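Local coordinates for protein WZI (Escherichia coli, PDB 2YNK) that is an outer-membrane beta-barrel lectin that binds carbohydrate and takes part in group 1 capsule assembly, at residues Ile121-Gly131 against Gly163-Gly171. Numbering follows the deposited sequence.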
loop_
_atom_site.group_PDB
_atom_site.type_symbol
_atom_site.label_atom_id
_atom_site.label_comp_id
_atom_site.label_asym_id
_atom_site.label_seq_id
_atom_site.Cartn_x
_atom_site.Cartn_y
_atom_site.Cartn_z
ATOM N N ILE A 121 14.132 4.053 -9.659
ATOM C CA ILE A 121 13.057 4.181 -10.636
ATOM C C ILE A 121 13.370 5.384 -11.530
ATOM O O ILE A 121 13.751 6.429 -11.031
ATOM C CB ILE A 121 11.684 4.347 -9.932
ATOM C CG1 ILE A 121 11.454 3.216 -8.922
ATOM C CG2 ILE A 121 10.549 4.363 -10.940
ATOM C CD1 ILE A 121 10.019 3.087 -8.443
ATOM N N SER A 122 13.225 5.236 -12.843
ATOM C CA SER A 122 13.517 6.335 -13.775
ATOM C C SER A 122 12.579 7.498 -13.589
ATOM O O SER A 122 11.483 7.350 -13.038
ATOM C CB SER A 122 13.407 5.880 -15.232
ATOM O OG SER A 122 14.533 5.110 -15.593
ATOM N N ASN A 123 13.005 8.658 -14.076
ATOM C CA ASN A 123 12.173 9.835 -14.043
ATOM C C ASN A 123 12.628 10.848 -15.071
ATOM O O ASN A 123 13.650 10.655 -15.733
ATOM C CB ASN A 123 12.205 10.446 -12.639
ATOM C CG ASN A 123 10.851 10.964 -12.188
ATOM O OD1 ASN A 123 9.804 10.461 -12.593
ATOM N ND2 ASN A 123 10.874 11.975 -11.333
ATOM N N GLY A 124 11.849 11.912 -15.231
ATOM C CA GLY A 124 12.231 13.020 -16.097
ATOM C C GLY A 124 13.356 13.831 -15.483
ATOM O O GLY A 124 14.186 14.388 -16.186
ATOM N N SER A 125 13.406 13.855 -14.162
ATOM C CA SER A 125 14.195 14.833 -13.436
ATOM C C SER A 125 14.405 14.316 -12.047
ATOM O O SER A 125 13.563 13.576 -11.531
ATOM C CB SER A 125 13.414 16.139 -13.354
ATOM O OG SER A 125 14.033 17.035 -12.469
ATOM N N ARG A 126 15.496 14.713 -11.415
ATOM C CA ARG A 126 15.741 14.316 -10.032
ATOM C C ARG A 126 14.836 15.059 -9.045
ATOM O O ARG A 126 14.860 14.770 -7.859
ATOM C CB ARG A 126 17.210 14.516 -9.657
ATOM C CG ARG A 126 17.686 15.958 -9.589
ATOM C CD ARG A 126 19.176 16.007 -9.885
ATOM N NE ARG A 126 19.759 17.337 -9.707
ATOM C CZ ARG A 126 20.326 17.780 -8.586
ATOM N NH1 ARG A 126 20.396 17.015 -7.494
ATOM N NH2 ARG A 126 20.822 19.010 -8.555
ATOM N N PHE A 127 14.065 16.018 -9.546
ATOM C CA PHE A 127 13.083 16.747 -8.767
ATOM C C PHE A 127 11.702 16.230 -9.103
ATOM O O PHE A 127 11.407 16.008 -10.287
ATOM C CB PHE A 127 13.103 18.229 -9.131
ATOM C CG PHE A 127 14.286 18.975 -8.607
ATOM C CD1 PHE A 127 14.295 19.452 -7.301
ATOM C CD2 PHE A 127 15.374 19.243 -9.430
ATOM C CE1 PHE A 127 15.378 20.167 -6.822
ATOM C CE2 PHE A 127 16.462 19.956 -8.959
ATOM C CZ PHE A 127 16.469 20.416 -7.657
ATOM N N ASN A 128 10.844 16.075 -8.086
ATOM C CA ASN A 128 9.451 15.694 -8.331
ATOM C C ASN A 128 8.481 16.059 -7.203
ATOM O O ASN A 128 8.881 16.420 -6.094
ATOM C CB ASN A 128 9.363 14.209 -8.641
ATOM C CG ASN A 128 9.424 13.362 -7.405
ATOM O OD1 ASN A 128 8.406 13.100 -6.803
ATOM N ND2 ASN A 128 10.613 12.927 -7.019
ATOM N N ALA A 129 7.194 15.954 -7.510
ATOM C CA ALA A 129 6.147 16.309 -6.570
ATOM C C ALA A 129 5.283 15.098 -6.208
ATOM O O ALA A 129 4.063 15.212 -6.150
ATOM C CB ALA A 129 5.293 17.423 -7.158
ATOM N N ASN A 130 5.922 13.946 -5.974
ATOM C CA ASN A 130 5.221 12.710 -5.601
ATOM C C ASN A 130 4.552 12.854 -4.215
ATOM O O ASN A 130 5.116 13.428 -3.273
ATOM C CB ASN A 130 6.174 11.500 -5.609
ATOM C CG ASN A 130 6.675 11.115 -7.027
ATOM O OD1 ASN A 130 7.527 10.223 -7.182
ATOM N ND2 ASN A 130 6.152 11.782 -8.053
ATOM N N GLY A 131 3.333 12.353 -4.098
ATOM C CA GLY A 131 2.586 12.516 -2.881
ATOM C C GLY A 131 1.817 13.821 -2.833
ATOM O O GLY A 131 0.887 13.935 -2.033
ATOM N N GLY A 163 -0.699 -1.406 -5.927
ATOM C CA GLY A 163 0.180 -1.205 -4.808
ATOM C C GLY A 163 0.970 0.082 -4.898
ATOM O O GLY A 163 0.525 1.081 -5.464
ATOM N N ASP A 164 2.198 -0.022 -4.409
ATOM C CA ASP A 164 2.964 1.052 -3.819
ATOM C C ASP A 164 4.374 1.127 -4.359
ATOM O O ASP A 164 5.143 1.974 -3.913
ATOM C CB ASP A 164 3.121 0.646 -2.359
ATOM C CG ASP A 164 3.125 1.788 -1.429
ATOM O OD1 ASP A 164 2.559 2.846 -1.766
ATOM O OD2 ASP A 164 3.671 1.598 -0.334
ATOM N N ALA A 165 4.707 0.226 -5.295
ATOM C CA ALA A 165 6.078 -0.143 -5.619
ATOM C C ALA A 165 6.495 0.480 -6.942
ATOM O O ALA A 165 6.895 -0.219 -7.884
ATOM C CB ALA A 165 6.174 -1.661 -5.694
HETATM N N MSE A 166 6.387 1.801 -7.005
HETATM C CA MSE A 166 6.279 2.528 -8.271
HETATM C C MSE A 166 5.951 3.946 -7.921
HETATM O O MSE A 166 5.483 4.226 -6.821
HETATM C CB MSE A 166 5.106 1.971 -9.075
HETATM C CG MSE A 166 4.002 1.602 -8.065
HETATM SE SE MSE A 166 2.296 2.333 -8.627
HETATM C CE MSE A 166 2.433 4.056 -7.681
ATOM N N ARG A 167 6.172 4.862 -8.852
ATOM C CA ARG A 167 5.950 6.266 -8.565
ATOM C C ARG A 167 4.470 6.544 -8.701
ATOM O O ARG A 167 3.857 6.105 -9.681
ATOM C CB ARG A 167 6.767 7.157 -9.497
ATOM C CG ARG A 167 8.248 6.864 -9.404
ATOM C CD ARG A 167 9.079 7.799 -10.261
ATOM N NE ARG A 167 9.788 8.742 -9.416
ATOM C CZ ARG A 167 11.072 8.671 -9.103
ATOM N NH1 ARG A 167 11.856 7.722 -9.590
ATOM N NH2 ARG A 167 11.585 9.585 -8.306
ATOM N N PRO A 168 3.888 7.260 -7.721
ATOM C CA PRO A 168 2.460 7.535 -7.760
ATOM C C PRO A 168 2.110 8.364 -8.993
ATOM O O PRO A 168 2.935 9.170 -9.448
ATOM C CB PRO A 168 2.207 8.311 -6.463
ATOM C CG PRO A 168 3.528 8.901 -6.103
ATOM C CD PRO A 168 4.552 7.924 -6.583
HETATM N N MSE A 169 0.907 8.157 -9.527
HETATM C CA MSE A 169 0.522 8.743 -10.798
HETATM C C MSE A 169 -0.373 9.905 -10.588
HETATM O O MSE A 169 -1.144 9.951 -9.619
HETATM C CB MSE A 169 -0.236 7.735 -11.639
HETATM C CG MSE A 169 0.541 6.434 -11.774
HETATM SE SE MSE A 169 -0.542 5.174 -12.831
HETATM C CE MSE A 169 -1.767 4.627 -11.372
ATOM N N THR A 170 -0.313 10.844 -11.525
ATOM C CA THR A 170 -1.100 12.062 -11.456
ATOM C C THR A 170 -2.522 11.790 -11.882
ATOM O O THR A 170 -2.753 11.229 -12.962
ATOM C CB THR A 170 -0.502 13.159 -12.332
ATOM O OG1 THR A 170 0.656 13.679 -11.675
ATOM C CG2 THR A 170 -1.493 14.282 -12.563
ATOM N N GLY A 171 -3.471 12.180 -11.028
ATOM C CA GLY A 171 -4.873 11.919 -11.298
ATOM C C GLY A 171 -5.863 12.370 -10.245
ATOM O O GLY A 171 -5.519 13.062 -9.276
#
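Ile-121 turns its side chain to Met-166 and Arg-167: CD1 meets Met-166 CA at 3.8 Å, while CG2, held anti to the backbone N, rests 3.7 Å from CG of Arg-167, the two side chains sliding past each other in opposite directions. The carbonyl O of Ile-121 lies near the plane of the Arg-167 guanidinium, at its edge, yet the angle at NH1 is poor for a hydrogen bond. Asn-123 stacks its amide over one guanidinium face, the planes 14° apart and Asn-123 CG 3.9 Å from Arg-167 CZ, toward the rim of the group. A hydrogen bond from Asn-123 ND2 to Ser-125 O (3.1 Å) steadies that amide. Here the chain leaves the loop after strand 107-116 and enters strand 127-138 of the antiparallel barrel, whereas Arg-167 belongs to the segment leading into strand 170-176; Ser-125 OG, accepting from Phe-127 N, makes an ST turn just before the strand begins. Asn-128 ND2 and Arg-167 NH2, both donors, lie side by side at 3.7 Å without bonding to each other, the amide almost perpendicular to the guanidinium (87°); both turn to the Glu-116 carboxylate, Arg-167 in a salt bridge that probably balances its buried charge, Asn-128 through a weak hydrogen bond. Asn-130 sets CB 3.7 Å from CG of Pro-168, crossing the proline at about a right angle, and its OD1 approaches Arg-167 NE obliquely at 3.5 Å, while its ND2 hydrogen-bonds to Gln-147.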